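Local coordinates for protein betaine aldehyde dehydrogenase (Staphylococcus aureus subsp. aureus COL, PDB 4QTO) that catalyses the NAD-dependent oxidation of betaine aldehyde to glycine betaine, as a member of the aldehyde dehydrogenase family, at residues Asp251-Thr256 and Asn272-Ala277; Val174-Pro179 and Trp189-Ala194; Ile276-Gly281 and Ser486-Glu491. All blocks are in the same frame, centred on the assembly; numbering follows the deposited sequence.

How the contacts relate
All three contacts are largely buried and reach the same mixed sheet. Contact 1 pairs strands 252-256 and 275-279 in parallel; contact 3 takes the second of these onward and adds strand 487-488 antiparallel to it, so I276 and A277 serve both. Backbone hydrogen bonds dominate in these two, and each borders a sodium ion at the interface with the second subunit. Contact 2 instead packs helix 183-197 on strand 162-177 through side chains, with one weak hydrogen bond, and touches no other protein chain of the assembly. K190 ties the three together: its NZ meets S254 and T256 of contact 1 and E491 of contact 3.

Contact 1. Residues Asp251-Thr256 and Asn272-Ala277; sequences DLVSFT and NVTNIA. With NA (sodium ion), chain L.
N275 grips the D251 carbonyl with its side-chain amide, ND2 lying 2.9 Å from D251 O, which sits almost in the plane of the amide. With chi1 at -68°, CG stays beside the N275 backbone N, and the amide therefore approaches the same oxygen to which N275 N makes a weak bond. This is the looser end: D251 and N275 are partly exposed, and water 1, a ligand of the sodium ion, adds a weak bond to D251 O. T274 CG2 presses against the D251 carbonyl carbon at 3.6 Å. V273, whose positive phi closes a Schellman motif, gives its O to the sodium ion at 2.3 Å; K484 and G487 of the second subunit bind the same ion. The two strands run parallel, joined by helix 259-269 in a beta-alpha-beta crossover of the Rossmann-type domain. Farther along, the backbones pair tightly: V253 N bonds to N275 O (3.0 Å), A277 N to V253 O (2.9 Å) and F255 N to A277 O (2.9 Å). The side chains of L252 and N275 cross at about a right angle, L252 CD1 lying 3.7 Å from N275 CB, on the face shared with S254 and A277, where S254 OG is held by K190.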
loop_
_atom_site.group_PDB
_atom_site.type_symbol
_atom_site.label_atom_id
_atom_site.label_comp_id
_atom_site.label_asym_id
_atom_site.label_seq_id
_atom_site.Cartn_x
_atom_site.Cartn_y
_atom_site.Cartn_z
ATOM N N ASP A 251 -4.552 -25.984 4.730
ATOM C CA ASP A 251 -5.184 -24.698 4.389
ATOM C C ASP A 251 -4.804 -24.163 2.996
ATOM O O ASP A 251 -5.541 -23.376 2.419
ATOM C CB ASP A 251 -4.853 -23.668 5.459
ATOM C CG ASP A 251 -5.407 -24.061 6.817
ATOM O OD1 ASP A 251 -6.657 -24.191 6.972
ATOM O OD2 ASP A 251 -4.574 -24.323 7.733
ATOM N N LEU A 252 -3.643 -24.588 2.475
ATOM C CA LEU A 252 -3.184 -24.190 1.142
ATOM C C LEU A 252 -2.362 -25.323 0.558
ATOM O O LEU A 252 -1.476 -25.861 1.233
ATOM C CB LEU A 252 -2.284 -22.944 1.214
ATOM C CG LEU A 252 -1.530 -22.531 -0.065
ATOM C CD1 LEU A 252 -2.470 -22.014 -1.124
ATOM C CD2 LEU A 252 -0.456 -21.507 0.254
ATOM N N VAL A 253 -2.662 -25.660 -0.691
ATOM C CA VAL A 253 -1.868 -26.618 -1.468
ATOM C C VAL A 253 -1.166 -25.780 -2.544
ATOM O O VAL A 253 -1.825 -25.091 -3.337
ATOM C CB VAL A 253 -2.748 -27.668 -2.161
ATOM C CG1 VAL A 253 -1.859 -28.612 -2.988
ATOM C CG2 VAL A 253 -3.564 -28.405 -1.145
ATOM N N SER A 254 0.163 -25.802 -2.560
ATOM C CA SER A 254 0.976 -25.059 -3.525
ATOM C C SER A 254 1.735 -26.081 -4.393
ATOM O O SER A 254 2.615 -26.757 -3.877
ATOM C CB SER A 254 1.947 -24.107 -2.843
ATOM O OG SER A 254 2.703 -23.400 -3.819
ATOM N N PHE A 255 1.425 -26.134 -5.677
ATOM C CA PHE A 255 1.991 -27.147 -6.590
ATOM C C PHE A 255 2.588 -26.493 -7.821
ATOM O O PHE A 255 1.974 -25.609 -8.411
ATOM C CB PHE A 255 0.892 -28.105 -7.011
ATOM C CG PHE A 255 1.278 -29.026 -8.128
ATOM C CD1 PHE A 255 1.927 -30.226 -7.873
ATOM C CD2 PHE A 255 1.012 -28.684 -9.443
ATOM C CE1 PHE A 255 2.289 -31.059 -8.908
ATOM C CE2 PHE A 255 1.352 -29.532 -10.477
ATOM C CZ PHE A 255 1.996 -30.716 -10.209
ATOM N N THR A 256 3.801 -26.918 -8.165
ATOM C CA THR A 256 4.466 -26.496 -9.374
ATOM C C THR A 256 4.810 -27.792 -10.119
ATOM O O THR A 256 5.461 -28.668 -9.545
ATOM C CB THR A 256 5.720 -25.670 -9.071
ATOM O OG1 THR A 256 5.318 -24.463 -8.389
ATOM C CG2 THR A 256 6.432 -25.295 -10.361
ATOM N N ASN A 272 -12.084 -30.228 0.337
ATOM C CA ASN A 272 -12.092 -29.472 1.571
ATOM C C ASN A 272 -12.103 -27.954 1.319
ATOM O O ASN A 272 -11.842 -27.171 2.241
ATOM C CB ASN A 272 -10.906 -29.873 2.436
ATOM C CG ASN A 272 -10.977 -31.319 2.867
ATOM O OD1 ASN A 272 -10.230 -32.163 2.379
ATOM N ND2 ASN A 272 -11.903 -31.621 3.712
ATOM N N VAL A 273 -12.452 -27.548 0.105
ATOM C CA VAL A 273 -12.508 -26.133 -0.271
ATOM C C VAL A 273 -11.179 -25.474 0.099
ATOM O O VAL A 273 -11.106 -24.325 0.595
ATOM C CB VAL A 273 -13.666 -25.389 0.414
ATOM C CG1 VAL A 273 -14.006 -24.146 -0.383
ATOM C CG2 VAL A 273 -14.907 -26.251 0.528
ATOM N N THR A 274 -10.092 -26.148 -0.233
ATOM C CA THR A 274 -8.762 -25.681 0.139
ATOM C C THR A 274 -8.148 -24.728 -0.875
ATOM O O THR A 274 -8.243 -24.943 -2.064
ATOM C CB THR A 274 -7.852 -26.898 0.320
ATOM O OG1 THR A 274 -8.423 -27.795 1.280
ATOM C CG2 THR A 274 -6.465 -26.500 0.782
ATOM N N ASN A 275 -7.539 -23.647 -0.394
ATOM C CA ASN A 275 -6.871 -22.708 -1.274
ATOM C C ASN A 275 -5.847 -23.446 -2.135
ATOM O O ASN A 275 -5.169 -24.359 -1.641
ATOM C CB ASN A 275 -6.077 -21.679 -0.451
ATOM C CG ASN A 275 -6.949 -20.740 0.360
ATOM O OD1 ASN A 275 -7.594 -19.825 -0.194
ATOM N ND2 ASN A 275 -6.927 -20.903 1.678
ATOM N N ILE A 276 -5.755 -23.089 -3.411
ATOM C CA ILE A 276 -4.712 -23.670 -4.254
ATOM C C ILE A 276 -3.910 -22.585 -4.946
ATOM O O ILE A 276 -4.417 -21.509 -5.304
ATOM C CB ILE A 276 -5.125 -24.712 -5.302
ATOM C CG1 ILE A 276 -5.850 -24.095 -6.502
ATOM C CG2 ILE A 276 -5.875 -25.864 -4.658
ATOM C CD1 ILE A 276 -7.256 -23.610 -6.233
ATOM N N ALA A 277 -2.638 -22.902 -5.097
ATOM C CA ALA A 277 -1.680 -22.046 -5.819
ATOM C C ALA A 277 -1.018 -23.039 -6.787
ATOM O O ALA A 277 -0.535 -24.091 -6.357
ATOM C CB ALA A 277 -0.656 -21.394 -4.920
HETATM NA NA NA L . -10.954 -22.608 2.116
HETATM O O HOH W 1 -8.973 -23.431 3.039
HETATM O O HOH W 2 -10.159 -20.483 2.893
#

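Contact 2. Residues Val174-Pro179 and Trp189-Ala194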
loop_
_atom_site.group_PDB
_atom_site.type_symbol
_atom_site.label_atom_id
_atom_site.label_comp_id
_atom_site.label_asym_id
_atom_site.label_seq_id
_atom_site.Cartn_x
_atom_site.Cartn_y
_atom_site.Cartn_z
ATOM N N VAL A 174 0.445 -25.664 5.216
ATOM C CA VAL A 174 0.588 -25.644 3.775
ATOM C C VAL A 174 1.332 -26.872 3.271
ATOM O O VAL A 174 2.313 -27.297 3.897
ATOM C CB VAL A 174 1.387 -24.414 3.300
ATOM C CG1 VAL A 174 1.412 -24.365 1.772
ATOM C CG2 VAL A 174 0.796 -23.136 3.884
ATOM N N THR A 175 0.859 -27.436 2.164
ATOM C CA THR A 175 1.550 -28.544 1.497
ATOM C C THR A 175 2.180 -27.937 0.235
ATOM O O THR A 175 1.594 -27.076 -0.449
ATOM C CB THR A 175 0.690 -29.757 1.227
ATOM O OG1 THR A 175 -0.431 -29.373 0.458
ATOM C CG2 THR A 175 0.262 -30.396 2.545
ATOM N N GLN A 176 3.393 -28.383 -0.069
ATOM C CA GLN A 176 4.205 -27.780 -1.106
ATOM C C GLN A 176 4.814 -28.900 -1.942
ATOM O O GLN A 176 5.517 -29.751 -1.397
ATOM C CB GLN A 176 5.286 -26.903 -0.479
ATOM C CG GLN A 176 4.712 -25.763 0.366
ATOM C CD GLN A 176 5.745 -24.975 1.134
ATOM O OE1 GLN A 176 6.737 -25.507 1.602
ATOM N NE2 GLN A 176 5.481 -23.683 1.281
ATOM N N ILE A 177 4.559 -28.879 -3.240
ATOM C CA ILE A 177 5.007 -29.961 -4.167
ATOM C C ILE A 177 5.779 -29.287 -5.283
ATOM O O ILE A 177 5.262 -28.400 -5.961
ATOM C CB ILE A 177 3.803 -30.753 -4.702
ATOM C CG1 ILE A 177 3.070 -31.424 -3.533
ATOM C CG2 ILE A 177 4.259 -31.753 -5.733
ATOM C CD1 ILE A 177 1.711 -31.996 -3.907
ATOM N N THR A 178 7.060 -29.649 -5.414
ATOM C CA THR A 178 7.967 -29.003 -6.336
ATOM C C THR A 178 8.393 -29.896 -7.510
ATOM O O THR A 178 8.288 -31.135 -7.443
ATOM C CB THR A 178 9.208 -28.502 -5.570
ATOM O OG1 THR A 178 9.691 -29.571 -4.753
ATOM C CG2 THR A 178 8.847 -27.362 -4.651
ATOM N N PRO A 179 8.872 -29.272 -8.595
ATOM C CA PRO A 179 9.221 -29.991 -9.838
ATOM C C PRO A 179 10.679 -30.394 -9.922
ATOM O O PRO A 179 11.520 -29.981 -9.103
ATOM C CB PRO A 179 8.910 -28.935 -10.908
ATOM C CG PRO A 179 9.359 -27.712 -10.269
ATOM C CD PRO A 179 8.972 -27.820 -8.818
ATOM N N TRP A 189 11.076 -20.713 -3.321
ATOM C CA TRP A 189 9.934 -19.834 -3.593
ATOM C C TRP A 189 8.724 -20.108 -2.699
ATOM O O TRP A 189 7.908 -19.219 -2.456
ATOM C CB TRP A 189 9.503 -19.969 -5.058
ATOM C CG TRP A 189 10.439 -19.405 -6.097
ATOM C CD1 TRP A 189 11.751 -19.080 -5.954
ATOM C CD2 TRP A 189 10.139 -19.238 -7.494
ATOM N NE1 TRP A 189 12.260 -18.656 -7.161
ATOM C CE2 TRP A 189 11.273 -18.726 -8.111
ATOM C CE3 TRP A 189 8.976 -19.424 -8.256
ATOM C CZ2 TRP A 189 11.315 -18.446 -9.474
ATOM C CZ3 TRP A 189 9.014 -19.110 -9.615
ATOM C CH2 TRP A 189 10.173 -18.631 -10.187
ATOM N N LYS A 190 8.610 -21.344 -2.249
ATOM C CA LYS A 190 7.550 -21.783 -1.377
ATOM C C LYS A 190 7.929 -21.715 0.108
ATOM O O LYS A 190 7.156 -21.195 0.933
ATOM C CB LYS A 190 7.108 -23.211 -1.766
ATOM C CG LYS A 190 6.687 -23.360 -3.234
ATOM C CD LYS A 190 6.099 -24.723 -3.500
ATOM C CE LYS A 190 5.837 -25.014 -4.965
ATOM N NZ LYS A 190 4.883 -24.084 -5.584
ATOM N N ILE A 191 9.129 -22.193 0.459
ATOM C CA ILE A 191 9.540 -22.232 1.849
ATOM C C ILE A 191 9.696 -20.842 2.418
ATOM O O ILE A 191 9.250 -20.564 3.552
ATOM C CB ILE A 191 10.889 -22.960 2.002
ATOM C CG1 ILE A 191 10.712 -24.455 1.704
ATOM C CG2 ILE A 191 11.445 -22.809 3.390
ATOM C CD1 ILE A 191 12.030 -25.143 1.456
ATOM N N ALA A 192 10.330 -19.946 1.663
ATOM C CA ALA A 192 10.665 -18.637 2.223
ATOM C C ALA A 192 9.450 -17.866 2.725
ATOM O O ALA A 192 9.445 -17.392 3.880
ATOM C CB ALA A 192 11.494 -17.827 1.256
ATOM N N PRO A 193 8.390 -17.707 1.903
ATOM C CA PRO A 193 7.229 -16.988 2.439
ATOM C C PRO A 193 6.476 -17.758 3.496
ATOM O O PRO A 193 5.923 -17.162 4.405
ATOM C CB PRO A 193 6.362 -16.742 1.195
ATOM C CG PRO A 193 6.767 -17.830 0.236
ATOM C CD PRO A 193 8.253 -17.947 0.454
ATOM N N ALA A 194 6.432 -19.080 3.406
ATOM C CA ALA A 194 5.712 -19.868 4.400
ATOM C C ALA A 194 6.338 -19.641 5.769
ATOM O O ALA A 194 5.644 -19.406 6.762
ATOM C CB ALA A 194 5.747 -21.341 4.053
#
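In the beta-alpha-beta crossover made by strand 162-177, helix 183-197 and strand 200-204, Q176 on the first strand and K190 on the helix lay their side chains alongside each other, running in opposite directions. The axes of the two short segments are 9.5 Å apart and nearly antiparallel, at 160°, and long side chains fill the interval. Q176 reaches out from the strand with an extended chain, and K190 CB lies over one face of its amide, 3.7 Å from Q176 CD. Q176 NE2 is 3.0 Å from K190 O, but the bond is bent and weak, and the same nitrogen has another partner in Y500 OH. K190 O also receives a weak bond from A194 N, next to the kink that P193, lacking an N-H, puts in the helix. A194 CB approaches from the opposite side of the amide plane, 3.6 Å from Q176 NE2. The other end of the amide, OE1, is buried without a polar partner and rests near I191 CG1.

K190 in turn runs its methylenes toward the C-terminal end of the strand, from Q176 to T178. K190 CD packs on Q176 CB at 3.8 Å, and K190 CE passes 3.6 Å from I177 O and 3.8 Å from T178 CG2. A bend at the last torsion (chi4 -61°) then directs NZ to E491, with which it forms a salt bridge, and to the hydroxyls of S254 and T256.

Strand 200-204 continues the sheet beside 162-177, and its L201 and M203 touch Q176 and also A194 and I191, respectively. From helix 126-146, F140 packs on I191 and A192, F143 on A192 and P193, and strand 252-256 flanks strand 162-177 within the sheet.

Contact 3. Residues Ile276-Gly281 and Ser486-Glu491. With NA (sodium ion), chain E.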
loop_
_atom_site.group_PDB
_atom_site.type_symbol
_atom_site.label_atom_id
_atom_site.label_comp_id
_atom_site.label_asym_id
_atom_site.label_seq_id
_atom_site.Cartn_x
_atom_site.Cartn_y
_atom_site.Cartn_z
ATOM N N ILE A 276 -5.755 -23.089 -3.411
ATOM C CA ILE A 276 -4.712 -23.670 -4.254
ATOM C C ILE A 276 -3.910 -22.585 -4.946
ATOM O O ILE A 276 -4.417 -21.509 -5.304
ATOM C CB ILE A 276 -5.125 -24.712 -5.302
ATOM C CG1 ILE A 276 -5.850 -24.095 -6.502
ATOM C CG2 ILE A 276 -5.875 -25.864 -4.658
ATOM C CD1 ILE A 276 -7.256 -23.610 -6.233
ATOM N N ALA A 277 -2.638 -22.902 -5.097
ATOM C CA ALA A 277 -1.680 -22.046 -5.819
ATOM C C ALA A 277 -1.018 -23.039 -6.787
ATOM O O ALA A 277 -0.535 -24.091 -6.357
ATOM C CB ALA A 277 -0.656 -21.394 -4.920
ATOM N N LEU A 278 -1.099 -22.754 -8.078
ATOM C CA LEU A 278 -0.563 -23.641 -9.119
ATOM C C LEU A 278 0.322 -22.902 -10.114
ATOM O O LEU A 278 0.004 -21.790 -10.512
ATOM C CB LEU A 278 -1.713 -24.242 -9.941
ATOM C CG LEU A 278 -2.780 -25.028 -9.181
ATOM C CD1 LEU A 278 -3.929 -25.355 -10.111
ATOM C CD2 LEU A 278 -2.230 -26.275 -8.543
ATOM N N GLU A 279 1.430 -23.533 -10.507
ATOM C CA GLU A 279 2.278 -23.007 -11.590
ATOM C C GLU A 279 2.517 -24.213 -12.473
ATOM O O GLU A 279 3.172 -25.182 -12.063
ATOM C CB GLU A 279 3.567 -22.379 -11.147
ATOM C CG GLU A 279 4.059 -21.281 -12.115
ATOM C CD GLU A 279 5.039 -21.727 -13.185
ATOM O OE1 GLU A 279 6.206 -21.286 -13.116
ATOM O OE2 GLU A 279 4.698 -22.541 -14.058
ATOM N N LEU A 280 1.968 -24.149 -13.675
ATOM C CA LEU A 280 1.935 -25.284 -14.584
ATOM C C LEU A 280 2.626 -25.191 -15.934
ATOM O O LEU A 280 2.354 -26.004 -16.816
ATOM C CB LEU A 280 0.478 -25.618 -14.815
ATOM C CG LEU A 280 -0.419 -25.734 -13.579
ATOM C CD1 LEU A 280 -1.866 -26.040 -13.957
ATOM C CD2 LEU A 280 0.090 -26.797 -12.642
ATOM N N GLY A 281 3.525 -24.253 -16.081
ATOM C CA GLY A 281 4.255 -24.173 -17.342
ATOM C C GLY A 281 3.538 -23.337 -18.358
ATOM O O GLY A 281 2.526 -22.724 -18.070
ATOM N N SER A 486 -1.838 -21.621 -17.293
ATOM C CA SER A 486 -0.494 -21.644 -16.718
ATOM C C SER A 486 -0.501 -21.652 -15.197
ATOM O O SER A 486 0.539 -21.864 -14.584
ATOM C CB SER A 486 0.378 -20.529 -17.264
ATOM O OG SER A 486 0.784 -20.854 -18.593
ATOM N N GLY A 487 -1.649 -21.397 -14.574
ATOM C CA GLY A 487 -1.711 -21.448 -13.124
ATOM C C GLY A 487 -2.811 -20.674 -12.455
ATOM O O GLY A 487 -3.731 -20.180 -13.104
ATOM N N ILE A 488 -2.724 -20.650 -11.130
ATOM C CA ILE A 488 -3.571 -19.866 -10.245
ATOM C C ILE A 488 -2.626 -19.264 -9.210
ATOM O O ILE A 488 -1.844 -19.983 -8.571
ATOM C CB ILE A 488 -4.665 -20.711 -9.564
ATOM C CG1 ILE A 488 -5.685 -21.171 -10.620
ATOM C CG2 ILE A 488 -5.362 -19.932 -8.448
ATOM C CD1 ILE A 488 -6.730 -22.115 -10.114
ATOM N N GLY A 489 -2.742 -17.959 -9.008
ATOM C CA GLY A 489 -1.945 -17.279 -7.999
ATOM C C GLY A 489 -0.571 -16.833 -8.479
ATOM O O GLY A 489 -0.231 -16.893 -9.657
ATOM N N ARG A 490 0.217 -16.358 -7.507
ATOM C CA ARG A 490 1.534 -15.884 -7.814
ATOM C C ARG A 490 2.540 -16.355 -6.755
ATOM O O ARG A 490 2.192 -16.563 -5.596
ATOM C CB ARG A 490 1.599 -14.336 -7.829
ATOM C CG ARG A 490 0.883 -13.654 -8.975
ATOM C CD ARG A 490 1.561 -13.915 -10.289
ATOM N NE ARG A 490 0.960 -13.261 -11.441
ATOM C CZ ARG A 490 -0.092 -13.757 -12.113
ATOM N NH1 ARG A 490 -0.673 -14.898 -11.725
ATOM N NH2 ARG A 490 -0.553 -13.135 -13.169
ATOM N N GLU A 491 3.774 -16.508 -7.196
ATOM C CA GLU A 491 4.914 -16.725 -6.324
ATOM C C GLU A 491 5.843 -15.537 -6.474
ATOM O O GLU A 491 5.823 -14.837 -7.506
ATOM C CB GLU A 491 5.604 -18.028 -6.611
ATOM C CG GLU A 491 4.707 -19.190 -6.181
ATOM C CD GLU A 491 5.386 -20.553 -6.212
ATOM O OE1 GLU A 491 6.212 -20.807 -7.077
ATOM O OE2 GLU A 491 5.056 -21.372 -5.359
HETATM NA NA NA E . -5.663 -19.776 -14.336
HETATM O O HOH W 3 0.469 -19.071 -11.378
HETATM O O HOH W 4 -7.623 -18.582 -15.154
HETATM O O HOH W 5 -4.738 -17.585 -13.839
#
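The carbonyl group of I488 takes L278 N in its own plane, on a lone pair, at 2.9 Å. The return bond, from I488 N to L278 O (3.0 Å), comes in tilted 27° from the carbonyl plane. L280 N comes in more steeply, 43° above the plane of the S486 carbonyl, and is 2.8 Å from S486 O. At the end of the pairing S486 OG, set beside its backbone N by a chi1 of -75°, donates in the plane of the G281 carbonyl, 2.6 Å from G281 O; G441 N also bonds to this hydroxyl. Strand 487-488 thus joins 275-279 antiparallel in the mixed sheet of the Rossmann-type domain, L278 and I488 forming a hydrogen-bonded pair, E279 and G487 a non-hydrogen-bonded one. On the face shared by L278 and I488, I488 CD1 lies near L278 CD1 and, in one of the two I276 conformers, meets I276 CD1 at 4.2 Å. Without a side chain, G487 brings its CA to 3.1 Å from L278 O. Its own O binds a sodium ion at 2.3 Å together with K484 and with V273 of the second subunit. Water 3 bridges L278 O and G489 O.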